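Local coordinates for natural killer cell receptor Ly49C (Mus musculus, PDB 3C8J), which serves as a disulfide-linked homodimeric receptor on natural killer cells that recognises class I MHC molecules, at residues M161-K165 / M166-S170; E182-D185 / C186-Y190. The protein carries 4 engineered substitutions. All coordinates share one frame; numbering follows the deposited sequence.

Contacts 1 and 2 follow one another along the C-type lectin-like domain, their centres about 16 Å apart, and meet at their edges. Contact 1 lies wholly in the 161-170 region implicated in MHC class I binding, whereas contact 2 carries E182, the last residue of the 177-182 region implicated in the same function, and then turns toward strand 190-197. D183 joins the two: its OD2 is 2.6 Å from S170 OG, a probable hydrogen bond, and its side chain also packs against F168. The loop after helix 160-164 is thereby tied to strand 181-184, consistent with both belonging to one recognition surface.

Contact 1. Residues M161-K165 / M166-S170; sequences MKIKK and MNFKS. Engineered in segment 161-165: K164 (natural residue Arg).
M166 closes the C-terminal turn of helix 160-164 over I163, at the point where this short helix of the C-type lectin-like domain gives way to the loop leading to strand 173-176. Its amide N donates to I163 O at 2.8 Å, with an N-H...O angle of 147°. The donor sits above the carbonyl plane, 66° out of it, and the bond spans three residues as in a 3-10-type turn.

The M166 side chain runs beside that of K162, both pointing the same way. M166 CG lies 3.4 Å from K162 O, and beyond the sulfur the methyl CE packs at 3.8 Å against K162 CE. An extended lysine suits this place: K162 has CG anti to its backbone N (chi1 174°), which sends its methylenes alongside the flexible thioether, while the ammonium is carried on toward E121, with which it makes only a long, weak ion pair. M166 also rests on I181 of strand 181-184.

At N167 the chain leaves helical geometry with a positive phi. Asparagine takes this conformation more readily than most residues with a side chain, which suits it to the residue where the backbone, just past the helix, first departs from helical angles.

F168 follows, and its ring turns toward I163 while the backbone moves off. Its N donates to a water at 2.9 Å that in turn bonds to I163 O, bridging the loop to the helix end, so that this carbonyl serves both M166 and the solvent molecule. The ring meets W149 edge-to-face and touches I181, on which the buried I163 also packs. Isoleucine's branching matters here: the methyl CG2, anti to the backbone N, approaches the F168 ring obliquely, 4.2 Å from CE2.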
loop_
_atom_site.group_PDB
_atom_site.type_symbol
_atom_site.label_atom_id
_atom_site.label_comp_id
_atom_site.label_asym_id
_atom_site.label_seq_id
_atom_site.Cartn_x
_atom_site.Cartn_y
_atom_site.Cartn_z
ATOM N N MET A 161 24.080 0.902 -7.498
ATOM C CA MET A 161 24.951 2.051 -7.745
ATOM C C MET A 161 25.361 2.754 -6.452
ATOM O O MET A 161 26.559 2.933 -6.182
ATOM C CB MET A 161 24.287 3.047 -8.700
ATOM C CG MET A 161 24.615 2.802 -10.158
ATOM S SD MET A 161 25.448 4.238 -10.860
ATOM C CE MET A 161 26.319 3.534 -12.285
ATOM N N LYS A 162 24.356 3.136 -5.666
ATOM C CA LYS A 162 24.554 3.761 -4.362
ATOM C C LYS A 162 25.235 2.796 -3.377
ATOM O O LYS A 162 26.184 3.172 -2.682
ATOM C CB LYS A 162 23.208 4.263 -3.823
ATOM C CG LYS A 162 23.221 4.819 -2.400
ATOM C CD LYS A 162 21.802 4.816 -1.802
ATOM C CE LYS A 162 21.816 4.962 -0.286
ATOM N NZ LYS A 162 20.498 5.399 0.217
ATOM N N ILE A 163 24.757 1.553 -3.346
ATOM C CA ILE A 163 25.277 0.516 -2.454
ATOM C C ILE A 163 26.769 0.233 -2.651
ATOM O O ILE A 163 27.526 0.189 -1.687
ATOM C CB ILE A 163 24.426 -0.781 -2.559
ATOM C CG1 ILE A 163 23.184 -0.663 -1.662
ATOM C CG2 ILE A 163 25.238 -2.016 -2.186
ATOM C CD1 ILE A 163 22.060 -1.661 -1.962
ATOM N N LYS A 164 27.200 0.057 -3.895
ATOM C CA LYS A 164 28.611 -0.216 -4.149
ATOM C C LYS A 164 29.497 0.984 -3.794
ATOM O O LYS A 164 30.690 0.821 -3.506
ATOM C CB LYS A 164 28.852 -0.720 -5.583
ATOM C CG LYS A 164 28.611 0.292 -6.699
ATOM C CD LYS A 164 29.137 -0.253 -8.020
ATOM C CE LYS A 164 29.284 0.841 -9.072
ATOM N NZ LYS A 164 30.036 0.349 -10.268
ATOM N N LYS A 165 28.908 2.179 -3.796
ATOM C CA LYS A 165 29.625 3.370 -3.347
ATOM C C LYS A 165 29.544 3.525 -1.823
ATOM O O LYS A 165 30.147 4.437 -1.249
ATOM C CB LYS A 165 29.142 4.633 -4.081
ATOM C CG LYS A 165 30.139 5.790 -4.021
ATOM C CD LYS A 165 29.915 6.833 -5.096
ATOM C CE LYS A 165 31.010 7.892 -5.010
ATOM N NZ LYS A 165 31.172 8.668 -6.269
ATOM N N MET A 166 28.821 2.617 -1.172
ATOM C CA MET A 166 28.712 2.628 0.282
ATOM C C MET A 166 29.777 1.801 0.993
ATOM O O MET A 166 29.783 1.743 2.227
ATOM C CB MET A 166 27.334 2.158 0.711
ATOM C CG MET A 166 26.305 3.239 0.699
ATOM S SD MET A 166 24.960 2.781 1.785
ATOM C CE MET A 166 24.480 4.410 2.347
ATOM N N ASN A 167 30.659 1.162 0.214
ATOM C CA ASN A 167 31.825 0.414 0.721
ATOM C C ASN A 167 31.550 -0.468 1.933
ATOM O O ASN A 167 32.084 -0.217 3.019
ATOM C CB ASN A 167 32.973 1.364 1.052
ATOM C CG ASN A 167 33.688 1.858 -0.173
ATOM O OD1 ASN A 167 34.386 1.101 -0.853
ATOM N ND2 ASN A 167 33.540 3.145 -0.458
ATOM N N PHE A 168 30.708 -1.484 1.748
ATOM C CA PHE A 168 30.431 -2.445 2.812
ATOM C C PHE A 168 31.649 -3.338 3.054
ATOM O O PHE A 168 32.125 -4.019 2.139
ATOM C CB PHE A 168 29.196 -3.290 2.494
ATOM C CG PHE A 168 27.895 -2.538 2.583
ATOM C CD1 PHE A 168 27.768 -1.399 3.391
ATOM C CD2 PHE A 168 26.776 -2.983 1.870
ATOM C CE1 PHE A 168 26.549 -0.705 3.466
ATOM C CE2 PHE A 168 25.547 -2.299 1.943
ATOM C CZ PHE A 168 25.440 -1.161 2.736
ATOM N N LYS A 169 32.144 -3.313 4.291
ATOM C CA LYS A 169 33.387 -3.997 4.668
ATOM C C LYS A 169 33.143 -5.449 5.066
ATOM O O LYS A 169 33.615 -6.365 4.396
ATOM C CB LYS A 169 34.103 -3.239 5.793
ATOM C CG LYS A 169 34.639 -1.876 5.367
ATOM C CD LYS A 169 35.733 -1.401 6.299
ATOM C CE LYS A 169 36.825 -0.665 5.524
ATOM N NZ LYS A 169 38.061 -0.483 6.315
ATOM N N SER A 170 32.379 -5.643 6.143
ATOM C CA SER A 170 32.078 -6.968 6.702
ATOM C C SER A 170 31.597 -7.983 5.663
ATOM O O SER A 170 30.784 -7.661 4.792
ATOM C CB SER A 170 31.032 -6.842 7.804
ATOM O OG SER A 170 29.856 -6.245 7.303
HETATM O O HOH W 1 29.351 -1.306 -0.803
#

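Contact 2. Residues E182-D185 / C186-Y190; sequences EDID and CNIPY
D185 and I188 form the ends of a type I beta turn that ends the run of strand 181-184 and carries the chain toward strand 190-197. I188 N donates to D185 O at 3.2 Å and nearly straight, with an angle of 167° at the hydrogen.

The aspartate side chain adds a second hydrogen bond to the turn. Its CB sits close to the C186 amide, and because CG is anti to the backbone N the carboxylate turns back toward the N187 amide. At the tip, OD2 accepts from N187 N at 3.1 Å, the donor lying above the carboxylate plane and 73° out of it. This side-chain bond to the second amide onward defines an Asx turn, for which aspartate has just the reach. The other oxygen, OD1, packs against N187 CB at 3.6 Å, and the carboxylate and the N187 amide are inclined by 56°.

Before the turn, I184 supplies the apolar side. It crosses I188 at about a right angle: CG1, CD1 and CG2 all touch I188 CD1, and CG2 also reaches the edge of the Y190 ring, 3.8 Å from CE1. I188 CG2 covers part of one face of that same ring, 3.3 Å above its plane and displaced toward the rim. Two beta-branched isoleucines thus meet the tyrosine, one at the edge and one over a face.

Around the turn, C186 is tied by a disulfide to C173 of strand 173-176, the antiparallel neighbour of strand 181-184. I188 O accepts from the W137 indole on strand 136-143, and the Y190 ring meets W137 and F175, so the turn is joined to strands 173-176 and 136-143 just where strand 190-197 begins.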
loop_
_atom_site.group_PDB
_atom_site.type_symbol
_atom_site.label_atom_id
_atom_site.label_comp_id
_atom_site.label_asym_id
_atom_site.label_seq_id
_atom_site.Cartn_x
_atom_site.Cartn_y
_atom_site.Cartn_z
ATOM N N GLU A 182 22.964 -0.710 6.379
ATOM C CA GLU A 182 24.304 -1.005 6.852
ATOM C C GLU A 182 24.655 -2.478 6.651
ATOM O O GLU A 182 23.786 -3.288 6.332
ATOM C CB GLU A 182 24.401 -0.674 8.335
ATOM C CG GLU A 182 24.810 0.732 8.658
ATOM C CD GLU A 182 25.583 0.786 9.963
ATOM O OE1 GLU A 182 24.927 0.737 11.036
ATOM O OE2 GLU A 182 26.836 0.883 9.910
ATOM N N ASP A 183 25.922 -2.816 6.864
ATOM C CA ASP A 183 26.372 -4.201 6.801
ATOM C C ASP A 183 26.938 -4.687 8.136
ATOM O O ASP A 183 27.780 -4.009 8.759
ATOM C CB ASP A 183 27.393 -4.410 5.665
ATOM C CG ASP A 183 28.667 -3.596 5.847
ATOM O OD1 ASP A 183 28.597 -2.388 6.154
ATOM O OD2 ASP A 183 29.757 -4.172 5.658
ATOM N N ILE A 184 26.484 -5.864 8.564
ATOM C CA ILE A 184 26.910 -6.443 9.843
ATOM C C ILE A 184 26.812 -7.981 9.853
ATOM O O ILE A 184 26.165 -8.572 8.982
ATOM C CB ILE A 184 26.137 -5.779 11.032
ATOM C CG1 ILE A 184 26.988 -5.756 12.305
ATOM C CG2 ILE A 184 24.745 -6.386 11.205
ATOM C CD1 ILE A 184 26.777 -4.533 13.200
ATOM N N ASP A 185 27.486 -8.605 10.824
ATOM C CA ASP A 185 27.471 -10.058 11.035
ATOM C C ASP A 185 26.063 -10.618 10.933
ATOM O O ASP A 185 25.161 -10.153 11.621
ATOM C CB ASP A 185 28.095 -10.409 12.406
ATOM C CG ASP A 185 27.874 -11.880 12.817
ATOM O OD1 ASP A 185 27.890 -12.166 14.035
ATOM O OD2 ASP A 185 27.683 -12.745 11.932
ATOM N N CYS A 186 25.893 -11.629 10.081
ATOM C CA CYS A 186 24.577 -12.223 9.785
ATOM C C CYS A 186 23.898 -12.925 10.974
ATOM O O CYS A 186 22.721 -13.272 10.902
ATOM C CB CYS A 186 24.701 -13.183 8.602
ATOM S SG CYS A 186 25.369 -12.388 7.117
ATOM N N ASN A 187 24.643 -13.131 12.056
ATOM C CA ASN A 187 24.127 -13.807 13.242
ATOM C C ASN A 187 23.504 -12.870 14.265
ATOM O O ASN A 187 23.015 -13.322 15.304
ATOM C CB ASN A 187 25.235 -14.620 13.930
ATOM C CG ASN A 187 25.475 -15.965 13.271
ATOM O OD1 ASN A 187 24.748 -16.362 12.353
ATOM N ND2 ASN A 187 26.501 -16.675 13.738
ATOM N N ILE A 188 23.540 -11.569 13.997
ATOM C CA ILE A 188 22.921 -10.623 14.913
ATOM C C ILE A 188 21.384 -10.748 14.865
ATOM O O ILE A 188 20.790 -10.741 13.785
ATOM C CB ILE A 188 23.395 -9.174 14.670
ATOM C CG1 ILE A 188 24.915 -9.093 14.834
ATOM C CG2 ILE A 188 22.708 -8.206 15.653
ATOM C CD1 ILE A 188 25.488 -7.704 14.725
ATOM N N PRO A 189 20.752 -10.902 16.041
ATOM C CA PRO A 189 19.307 -11.045 16.100
ATOM C C PRO A 189 18.614 -9.713 15.804
ATOM O O PRO A 189 18.612 -8.807 16.650
ATOM C CB PRO A 189 19.044 -11.476 17.553
ATOM C CG PRO A 189 20.378 -11.692 18.189
ATOM C CD PRO A 189 21.369 -10.941 17.381
ATOM N N TYR A 190 18.044 -9.596 14.605
ATOM C CA TYR A 190 17.293 -8.415 14.222
ATOM C C TYR A 190 15.889 -8.786 13.756
ATOM O O TYR A 190 15.551 -9.962 13.569
ATOM C CB TYR A 190 17.997 -7.663 13.088
ATOM C CG TYR A 190 19.214 -6.878 13.489
ATOM C CD1 TYR A 190 20.253 -6.685 12.574
ATOM C CD2 TYR A 190 19.350 -6.337 14.777
ATOM C CE1 TYR A 190 21.395 -5.968 12.915
ATOM C CE2 TYR A 190 20.497 -5.605 15.142
ATOM C CZ TYR A 190 21.517 -5.423 14.193
ATOM O OH TYR A 190 22.681 -4.729 14.506
#